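PDB 4WES: nitrogenase molybdenum-iron protein beta chain from Clostridium pasteurianum, which forms, with the alpha chain, the molybdenum-iron component of nitrogenase, which reduces dinitrogen to ammonium, and shares the ligation of an [8Fe-7S] cluster with that chain. Local coordinates for residues Ala4-Ile9 / Val377-Lys382; Asn37-Ser42 / Tyr216-Glu221; Leu237-Gly242 / Lys262-Pro267. One frame throughout, in Å; residues are numbered along the deposited sequence. Where two conformers were deposited one is given.

Contact 1. Residues Ala4-Ile9 / Val377-Lys382; sequences ATPKEI and VHQWIK
Gln379 reaches from helix 374-383 into a bend of the N-terminal segment and presents the N-H groups of its side-chain amide to two backbone carbonyls. Gln379 NE2 donates to Pro6 O at 2.8 Å in a nearly straight bond (166°). Pro6 O lies close to the plane of the amide, while NE2 itself stands above the carbonyl plane of Pro6 and not on a lone pair. A second, weak bond runs from NE2 to Glu8 O, and OE1 on the other branch accepts from the backbone N of Val10, so both ends of the amide are held and its rotation is fixed.

On one side of the Gln379 chain, Ile9 lays CG1 against Gln379 CB, and Ile9 CD1 meets Trp380 CD1 at 3.9 Å, the two side chains at about a right angle. On the other, Thr5 CG2 touches both Gln379 CG and His378 ND1. Thr5 OG1, beside its own backbone N (chi1 -58°), shares a water with ND1 in the imidazole plane; it also bonds to Tyr104 of the alpha chain. In one of its two conformers Lys382 passes CE over one face of the His378 ring, toward the rim, with NZ in a salt bridge to Glu402, which also holds His378 NE2. The irregular segment 4-9 is thus fastened to the helix by a side chain reading backbone carbonyls, which requires no regular secondary structure in the loop.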
loop_
_atom_site.group_PDB
_atom_site.type_symbol
_atom_site.label_atom_id
_atom_site.label_comp_id
_atom_site.label_asym_id
_atom_site.label_seq_id
_atom_site.Cartn_x
_atom_site.Cartn_y
_atom_site.Cartn_z
ATOM N N ALA B 4 10.192 10.424 -25.138
ATOM C CA ALA B 4 11.343 11.165 -25.640
ATOM C C ALA B 4 12.636 10.822 -24.962
ATOM O O ALA B 4 13.674 11.341 -25.343
ATOM C CB ALA B 4 11.082 12.675 -25.543
ATOM N N THR B 5 12.614 9.944 -23.955
ATOM C CA THR B 5 13.830 9.566 -23.262
ATOM C C THR B 5 14.479 8.360 -23.955
ATOM O O THR B 5 13.892 7.277 -23.941
ATOM C CB THR B 5 13.514 9.218 -21.801
ATOM O OG1 THR B 5 12.891 10.361 -21.223
ATOM C CG2 THR B 5 14.792 8.873 -21.059
ATOM N N PRO B 6 15.664 8.544 -24.558
ATOM C CA PRO B 6 16.233 7.410 -25.283
ATOM C C PRO B 6 17.027 6.503 -24.382
ATOM O O PRO B 6 17.443 6.885 -23.288
ATOM C CB PRO B 6 17.159 8.073 -26.293
ATOM C CG PRO B 6 17.499 9.406 -25.770
ATOM C CD PRO B 6 16.464 9.772 -24.704
ATOM N N LYS B 7 17.269 5.291 -24.878
ATOM C CA LYS B 7 18.140 4.366 -24.177
ATOM C C LYS B 7 19.604 4.821 -24.197
ATOM O O LYS B 7 20.332 4.627 -23.256
ATOM C CB LYS B 7 18.010 2.996 -24.838
ATOM C CG LYS B 7 18.821 1.899 -24.179
ATOM C CD LYS B 7 18.574 0.559 -24.816
ATOM C CE LYS B 7 19.473 -0.496 -24.187
ATOM N NZ LYS B 7 19.310 -1.813 -24.841
ATOM N N GLU B 8 20.038 5.398 -25.313
ATOM C CA GLU B 8 21.444 5.778 -25.454
ATOM C C GLU B 8 21.779 6.961 -24.543
ATOM O O GLU B 8 21.211 8.051 -24.660
ATOM C CB GLU B 8 21.745 6.082 -26.914
ATOM C CG GLU B 8 21.430 4.938 -27.880
ATOM C CD GLU B 8 19.950 4.491 -28.088
ATOM O OE1 GLU B 8 18.959 5.321 -28.005
ATOM O OE2 GLU B 8 19.801 3.255 -28.413
ATOM N N ILE B 9 22.673 6.722 -23.610
ATOM C CA ILE B 9 22.907 7.640 -22.511
ATOM C C ILE B 9 23.625 8.862 -23.025
ATOM O O ILE B 9 24.557 8.762 -23.842
ATOM C CB ILE B 9 23.672 6.966 -21.358
ATOM C CG1 ILE B 9 22.761 5.999 -20.552
ATOM C CG2 ILE B 9 24.246 8.007 -20.417
ATOM C CD1 ILE B 9 23.550 4.957 -19.783
ATOM N N VAL B 377 18.311 8.797 -14.389
ATOM C CA VAL B 377 18.026 7.509 -13.812
ATOM C C VAL B 377 17.177 6.685 -14.779
ATOM O O VAL B 377 17.341 5.465 -14.874
ATOM C CB VAL B 377 17.418 7.625 -12.416
ATOM C CG1 VAL B 377 17.082 6.239 -11.867
ATOM C CG2 VAL B 377 18.422 8.265 -11.484
ATOM N N HIS B 378 16.221 7.336 -15.443
ATOM C CA HIS B 378 15.427 6.603 -16.422
ATOM C C HIS B 378 16.324 5.989 -17.499
ATOM O O HIS B 378 16.169 4.816 -17.865
ATOM C CB HIS B 378 14.342 7.492 -16.998
ATOM C CG HIS B 378 13.342 6.734 -17.800
ATOM N ND1 HIS B 378 12.422 7.375 -18.584
ATOM C CD2 HIS B 378 13.100 5.401 -17.913
ATOM C CE1 HIS B 378 11.664 6.463 -19.169
ATOM N NE2 HIS B 378 12.045 5.254 -18.755
ATOM N N GLN B 379 17.240 6.784 -18.037
ATOM C CA GLN B 379 18.168 6.242 -19.045
ATOM C C GLN B 379 18.929 5.040 -18.505
ATOM O O GLN B 379 19.104 4.028 -19.216
ATOM C CB GLN B 379 19.157 7.286 -19.541
ATOM C CG GLN B 379 18.502 8.436 -20.288
ATOM C CD GLN B 379 19.499 9.093 -21.254
ATOM O OE1 GLN B 379 20.426 9.775 -20.843
ATOM N NE2 GLN B 379 19.324 8.813 -22.519
ATOM N N TRP B 380 19.422 5.124 -17.276
ATOM C CA TRP B 380 20.144 3.996 -16.705
ATOM C C TRP B 380 19.262 2.753 -16.624
ATOM O O TRP B 380 19.723 1.653 -16.946
ATOM C CB TRP B 380 20.686 4.349 -15.324
ATOM C CG TRP B 380 21.591 5.528 -15.298
ATOM C CD1 TRP B 380 22.200 6.168 -16.363
ATOM C CD2 TRP B 380 21.998 6.227 -14.137
ATOM N NE1 TRP B 380 22.941 7.231 -15.913
ATOM C CE2 TRP B 380 22.820 7.291 -14.549
ATOM C CE3 TRP B 380 21.731 6.056 -12.775
ATOM C CZ2 TRP B 380 23.397 8.168 -13.638
ATOM C CZ3 TRP B 380 22.298 6.925 -11.881
ATOM C CH2 TRP B 380 23.125 7.959 -12.317
ATOM N N ILE B 381 18.018 2.942 -16.188
ATOM C CA ILE B 381 17.079 1.832 -16.077
ATOM C C ILE B 381 16.835 1.165 -17.417
ATOM O O ILE B 381 16.709 -0.047 -17.497
ATOM C CB ILE B 381 15.783 2.311 -15.418
ATOM C CG1 ILE B 381 16.029 2.567 -13.929
ATOM C CG2 ILE B 381 14.655 1.334 -15.613
ATOM C CD1 ILE B 381 14.923 3.348 -13.238
ATOM N N LYS B 382 16.791 1.969 -18.485
ATOM C CA LYS B 382 16.610 1.382 -19.811
ATOM C C LYS B 382 17.769 0.485 -20.248
ATOM O O LYS B 382 17.599 -0.378 -21.121
ATOM C CB LYS B 382 16.416 2.476 -20.864
ATOM C CG LYS B 382 15.110 3.231 -20.728
ATOM C CD LYS B 382 15.044 4.373 -21.724
ATOM C CE LYS B 382 13.685 5.020 -21.683
ATOM N NZ LYS B 382 12.618 4.055 -22.089
HETATM O O HOH W 1 12.806 10.153 -18.545
#

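Contact 2. Residues Asn37-Ser42 / Tyr216-Glu221; sequences NCLPHS and YKMYPE
Tyr219 lays its side chain along the backbone at the start of strand 38-43, from Asn37 as far as Leu39. Tyr219 CB sits 3.2 Å from Asn37 OD1, and the ring then passes the CA of Asn37, the side-chain amide plane of Asn37 and the ring plane being 62° apart. Farther out, Cys38 O comes up to the ring edge near its plane, 3.9 Å from Tyr219 CE1. The phenol end lies by Leu39 CB, and its OH is hydrogen-bonded to the backbone O of Tyr95, at the end of helix 81-95.

Behind the ring, Met218 of the same segment places CG over the ring centre. With CG anti to the backbone N (chi1 -174°) and the chain extended beyond it, Met218 carries CE out to Leu39 CD1, 4.0 Å away. Strand 38-43 is an inner strand of a parallel alpha/beta sheet, paired with strands 67-68 and 99-104, and the loop 216-221 covers the place where the chain enters it. Asn37 belongs to that entry: its ND2 bonds to Asp98, just ahead of strand 99-104.

Polar links between the two segments pass through water. One molecule donates to both Asn37 OD1 and Tyr219 O, at 2.7 Å from the former. Another accepts from Asn37 N and lies within bonding distance of Pro220 O. Met218 also packs on Ile48 of the alpha chain.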
loop_
_atom_site.group_PDB
_atom_site.type_symbol
_atom_site.label_atom_id
_atom_site.label_comp_id
_atom_site.label_asym_id
_atom_site.label_seq_id
_atom_site.Cartn_x
_atom_site.Cartn_y
_atom_site.Cartn_z
ATOM N N ASN B 37 3.955 30.476 15.960
ATOM C CA ASN B 37 3.493 31.848 15.771
ATOM C C ASN B 37 4.417 32.636 14.853
ATOM O O ASN B 37 4.574 33.840 14.981
ATOM C CB ASN B 37 3.248 32.575 17.107
ATOM C CG ASN B 37 2.080 32.025 17.853
ATOM O OD1 ASN B 37 1.368 31.134 17.364
ATOM N ND2 ASN B 37 1.879 32.554 19.075
ATOM N N CYS B 38 4.995 31.934 13.883
ATOM C CA CYS B 38 5.860 32.538 12.874
ATOM C C CYS B 38 5.172 32.634 11.526
ATOM O O CYS B 38 4.600 31.654 11.035
ATOM C CB CYS B 38 7.109 31.685 12.717
ATOM S SG CYS B 38 8.269 32.240 11.478
ATOM N N LEU B 39 5.242 33.816 10.908
ATOM C CA LEU B 39 4.882 33.933 9.514
ATOM C C LEU B 39 6.176 33.977 8.672
ATOM O O LEU B 39 6.963 34.919 8.788
ATOM C CB LEU B 39 4.037 35.186 9.231
ATOM C CG LEU B 39 3.456 35.282 7.834
ATOM C CD1 LEU B 39 2.518 34.131 7.548
ATOM C CD2 LEU B 39 2.794 36.622 7.628
ATOM N N PRO B 40 6.394 32.983 7.815
ATOM C CA PRO B 40 7.496 33.071 6.854
ATOM C C PRO B 40 7.259 34.226 5.885
ATOM O O PRO B 40 6.105 34.484 5.498
ATOM C CB PRO B 40 7.441 31.736 6.097
ATOM C CG PRO B 40 6.595 30.833 6.958
ATOM C CD PRO B 40 5.608 31.746 7.629
ATOM N N HIS B 41 8.348 34.893 5.476
ATOM C CA HIS B 41 8.278 35.996 4.535
ATOM C C HIS B 41 9.281 35.818 3.435
ATOM O O HIS B 41 10.476 35.649 3.684
ATOM C CB HIS B 41 8.553 37.333 5.224
ATOM C CG HIS B 41 8.396 38.495 4.313
ATOM N ND1 HIS B 41 7.167 38.998 3.962
ATOM C CD2 HIS B 41 9.320 39.173 3.582
ATOM C CE1 HIS B 41 7.349 39.965 3.087
ATOM N NE2 HIS B 41 8.638 40.099 2.844
ATOM N N SER B 42 8.777 35.823 2.195
ATOM C CA SER B 42 9.601 35.666 1.004
ATOM C C SER B 42 9.950 37.023 0.426
ATOM O O SER B 42 9.097 37.742 -0.098
ATOM C CB SER B 42 8.807 34.858 -0.002
ATOM O OG SER B 42 9.541 34.674 -1.208
ATOM N N TYR B 216 -10.354 27.836 11.386
ATOM C CA TYR B 216 -9.023 27.991 10.831
ATOM C C TYR B 216 -8.170 28.774 11.797
ATOM O O TYR B 216 -8.590 29.835 12.260
ATOM C CB TYR B 216 -9.059 28.721 9.482
ATOM C CG TYR B 216 -7.676 29.029 8.996
ATOM C CD1 TYR B 216 -6.811 28.027 8.604
ATOM C CD2 TYR B 216 -7.206 30.335 8.976
ATOM C CE1 TYR B 216 -5.517 28.294 8.195
ATOM C CE2 TYR B 216 -5.923 30.616 8.571
ATOM C CZ TYR B 216 -5.082 29.613 8.188
ATOM O OH TYR B 216 -3.799 29.909 7.824
ATOM N N LYS B 217 -6.988 28.250 12.105
ATOM C CA LYS B 217 -6.070 28.859 13.041
ATOM C C LYS B 217 -4.812 29.192 12.225
ATOM O O LYS B 217 -4.068 28.323 11.820
ATOM C CB LYS B 217 -5.784 27.879 14.195
ATOM C CG LYS B 217 -5.048 28.422 15.380
ATOM C CD LYS B 217 -4.932 27.371 16.482
ATOM C CE LYS B 217 -3.886 27.810 17.468
ATOM N NZ LYS B 217 -4.586 28.570 18.556
ATOM N N MET B 218 -4.572 30.479 12.001
ATOM C CA MET B 218 -3.430 30.860 11.162
ATOM C C MET B 218 -2.105 30.319 11.615
ATOM O O MET B 218 -1.315 29.829 10.825
ATOM C CB MET B 218 -3.373 32.362 11.000
ATOM C CG MET B 218 -2.324 32.823 10.053
ATOM S SD MET B 218 -2.681 34.536 9.535
ATOM C CE MET B 218 -1.262 34.753 8.657
ATOM N N TYR B 219 -1.862 30.461 12.925
ATOM C CA TYR B 219 -0.668 29.924 13.579
ATOM C C TYR B 219 -1.082 28.680 14.322
ATOM O O TYR B 219 -1.695 28.760 15.394
ATOM C CB TYR B 219 -0.006 30.977 14.492
ATOM C CG TYR B 219 0.225 32.277 13.759
ATOM C CD1 TYR B 219 1.106 32.339 12.687
ATOM C CD2 TYR B 219 -0.495 33.401 14.059
ATOM C CE1 TYR B 219 1.260 33.488 11.944
ATOM C CE2 TYR B 219 -0.343 34.564 13.344
ATOM C CZ TYR B 219 0.528 34.603 12.257
ATOM O OH TYR B 219 0.677 35.732 11.513
ATOM N N PRO B 220 -0.757 27.507 13.770
ATOM C CA PRO B 220 -1.211 26.301 14.417
ATOM C C PRO B 220 -0.570 26.099 15.796
ATOM O O PRO B 220 0.415 26.746 16.165
ATOM C CB PRO B 220 -0.785 25.198 13.419
ATOM C CG PRO B 220 -0.730 25.892 12.090
ATOM C CD PRO B 220 -0.176 27.230 12.442
ATOM N N GLU B 221 -1.072 25.096 16.507
ATOM C CA GLU B 221 -0.616 24.829 17.843
ATOM C C GLU B 221 0.891 24.491 17.927
ATOM O O GLU B 221 1.523 24.826 18.958
ATOM C CB GLU B 221 -1.438 23.664 18.425
ATOM C CG GLU B 221 -2.930 23.908 18.519
ATOM C CD GLU B 221 -3.369 24.576 19.806
ATOM O OE1 GLU B 221 -4.559 24.412 20.164
ATOM O OE2 GLU B 221 -2.537 25.260 20.443
HETATM O O HOH W 2 2.346 28.333 14.925
HETATM O O HOH W 3 -0.975 29.961 17.814
#

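Contact 3. Residues Leu237-Gly242 / Lys262-Pro267; sequences LTLSLG and KTLRTP
Leu264 packs alongside Leu241 on one face of a parallel strand pair, both side chains pointing the same way and Leu264 CD1 lying 3.7 Å from Leu241 CD2. Both carry CG beside the backbone N (chi1 -66° for Leu264), in keeping with this side-by-side course. Leu239 brings CD2 to the same methyl from farther back, so Leu264 CD1 is touched by two leucines. Beyond them, Leu241 CD1 meets Pro267 CD with the two side chains at about a right angle.

The backbones run with the alternation of a parallel ladder. Lys262 N bonds to Thr238 O and Ser240 N to Lys262 O; then Leu264 N bonds to Ser240 O and Gly242 N to Leu264 O, the last at 2.8 Å and almost straight (175°). The directions of the two short strands differ by 26°. Gly242 closes the ladder at the N-cap position of helix 243-257, and beside it a water donates to Leu241 O and accepts from Thr266 OG1, linking two buried residues.

Packing thins toward the sheet edge. Lys262 CB covers Leu239 CD2 at 3.9 Å, but the rest of the lysine chain leads away and the residue is exposed. On the opposite face the side chains of Ser240 and Thr263 touch each other only slightly; Ser240 OG bonds to Asp247, as does Thr263 OG1 in one of its two conformers.

Helix 243-257 makes the beta-alpha-beta crossover between these strands and covers Ser240, helix 270-284 packs on the leucine face, and strand 172-175 flanks strand 237-241 while 261-264 is outermost within this chain.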
loop_
_atom_site.group_PDB
_atom_site.type_symbol
_atom_site.label_atom_id
_atom_site.label_comp_id
_atom_site.label_asym_id
_atom_site.label_seq_id
_atom_site.Cartn_x
_atom_site.Cartn_y
_atom_site.Cartn_z
ATOM N N LEU B 237 24.274 20.012 24.700
ATOM C CA LEU B 237 24.731 19.344 23.489
ATOM C C LEU B 237 23.681 19.602 22.430
ATOM O O LEU B 237 22.488 19.693 22.756
ATOM C CB LEU B 237 24.855 17.828 23.726
ATOM C CG LEU B 237 25.309 16.943 22.572
ATOM C CD1 LEU B 237 26.723 17.250 22.138
ATOM C CD2 LEU B 237 25.141 15.474 22.919
ATOM N N THR B 238 24.116 19.663 21.164
ATOM C CA THR B 238 23.218 19.645 20.018
ATOM C C THR B 238 23.484 18.379 19.208
ATOM O O THR B 238 24.619 18.116 18.844
ATOM C CB THR B 238 23.436 20.889 19.129
ATOM O OG1 THR B 238 23.221 22.087 19.888
ATOM C CG2 THR B 238 22.526 20.848 17.910
ATOM N N LEU B 239 22.420 17.641 18.904
ATOM C CA LEU B 239 22.505 16.549 17.924
ATOM C C LEU B 239 22.025 17.078 16.585
ATOM O O LEU B 239 20.892 17.569 16.454
ATOM C CB LEU B 239 21.663 15.357 18.355
ATOM C CG LEU B 239 22.127 14.671 19.643
ATOM C CD1 LEU B 239 21.301 13.445 19.980
ATOM C CD2 LEU B 239 23.610 14.310 19.585
ATOM N N SER B 240 22.916 17.001 15.590
ATOM C CA SER B 240 22.626 17.445 14.221
ATOM C C SER B 240 22.275 16.211 13.403
ATOM O O SER B 240 23.156 15.392 13.142
ATOM C CB SER B 240 23.902 18.105 13.678
ATOM O OG SER B 240 23.687 18.472 12.340
ATOM N N LEU B 241 20.997 16.048 13.047
ATOM C CA LEU B 241 20.576 14.865 12.323
ATOM C C LEU B 241 20.554 15.187 10.846
ATOM O O LEU B 241 19.694 15.958 10.383
ATOM C CB LEU B 241 19.205 14.403 12.763
ATOM C CG LEU B 241 18.999 14.141 14.256
ATOM C CD1 LEU B 241 17.657 13.499 14.528
ATOM C CD2 LEU B 241 20.092 13.320 14.903
ATOM N N GLY B 242 21.488 14.612 10.103
ATOM C CA GLY B 242 21.601 14.885 8.670
ATOM C C GLY B 242 22.501 16.085 8.459
ATOM O O GLY B 242 22.093 17.214 8.616
ATOM N N LYS B 262 27.186 17.048 17.953
ATOM C CA LYS B 262 27.527 15.775 17.326
ATOM C C LYS B 262 26.666 15.595 16.085
ATOM O O LYS B 262 25.456 15.802 16.145
ATOM C CB LYS B 262 27.265 14.645 18.315
ATOM C CG LYS B 262 27.610 13.240 17.888
ATOM C CD LYS B 262 27.633 12.305 19.091
ATOM C CE LYS B 262 27.890 10.850 18.699
ATOM N NZ LYS B 262 29.034 10.665 17.754
ATOM N N THR B 263 27.283 15.183 14.986
ATOM C CA THR B 263 26.581 14.951 13.748
ATOM C C THR B 263 26.227 13.471 13.653
ATOM O O THR B 263 27.067 12.614 13.910
ATOM C CB THR B 263 27.454 15.361 12.563
ATOM O OG1 THR B 263 27.742 16.755 12.660
ATOM C CG2 THR B 263 26.751 15.068 11.217
ATOM N N LEU B 264 24.988 13.187 13.253
ATOM C CA LEU B 264 24.467 11.836 13.094
ATOM C C LEU B 264 23.781 11.737 11.748
ATOM O O LEU B 264 23.329 12.747 11.186
ATOM C CB LEU B 264 23.441 11.535 14.189
ATOM C CG LEU B 264 23.987 11.475 15.617
ATOM C CD1 LEU B 264 22.841 11.514 16.621
ATOM C CD2 LEU B 264 24.860 10.236 15.822
ATOM N N ARG B 265 23.704 10.534 11.209
ATOM C CA ARG B 265 22.857 10.305 10.057
ATOM C C ARG B 265 21.381 10.476 10.434
ATOM O O ARG B 265 20.966 10.208 11.573
ATOM C CB ARG B 265 23.055 8.899 9.590
ATOM C CG ARG B 265 24.259 8.745 8.766
ATOM C CD ARG B 265 24.290 7.352 8.123
ATOM N NE ARG B 265 25.442 7.371 7.307
ATOM C CZ ARG B 265 26.036 6.331 6.801
ATOM N NH1 ARG B 265 25.605 5.116 7.074
ATOM N NH2 ARG B 265 27.094 6.518 6.048
ATOM N N THR B 266 20.597 10.893 9.453
ATOM C CA THR B 266 19.154 10.783 9.624
ATOM C C THR B 266 18.835 9.364 10.073
ATOM O O THR B 266 19.310 8.429 9.433
ATOM C CB THR B 266 18.452 11.083 8.297
ATOM O OG1 THR B 266 18.857 12.370 7.816
ATOM C CG2 THR B 266 16.968 11.036 8.449
ATOM N N PRO B 267 18.024 9.195 11.138
ATOM C CA PRO B 267 17.917 7.842 11.696
ATOM C C PRO B 267 16.890 7.006 10.929
ATOM O O PRO B 267 15.741 6.866 11.366
ATOM C CB PRO B 267 17.525 8.093 13.181
ATOM C CG PRO B 267 16.867 9.432 13.152
ATOM C CD PRO B 267 17.649 10.225 12.124
HETATM O O HOH W 4 17.738 14.585 9.013
#

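How the contacts relate
The three contacts sample different depths of one chain. Contact 3 is the buried one, its centre about 13 Å from the centre of the chain; contacts 1 and 2 are only partly buried and lie on opposite sides of that centre, their own centres about 43 Å apart. None touches another. Contact 3 joins neighbouring strands of one sheet, close in sequence, by a backbone ladder and leucines. Contacts 1 and 2 each set an irregular segment on a regular element, a helix and a strand respectively, over long sequence separations. Contact 1 uses direct side-chain-to-backbone bonds with one water beside them, whereas in contact 2 all polar links between the segments pass through water. Both reach the alpha chain; contact 3 does not.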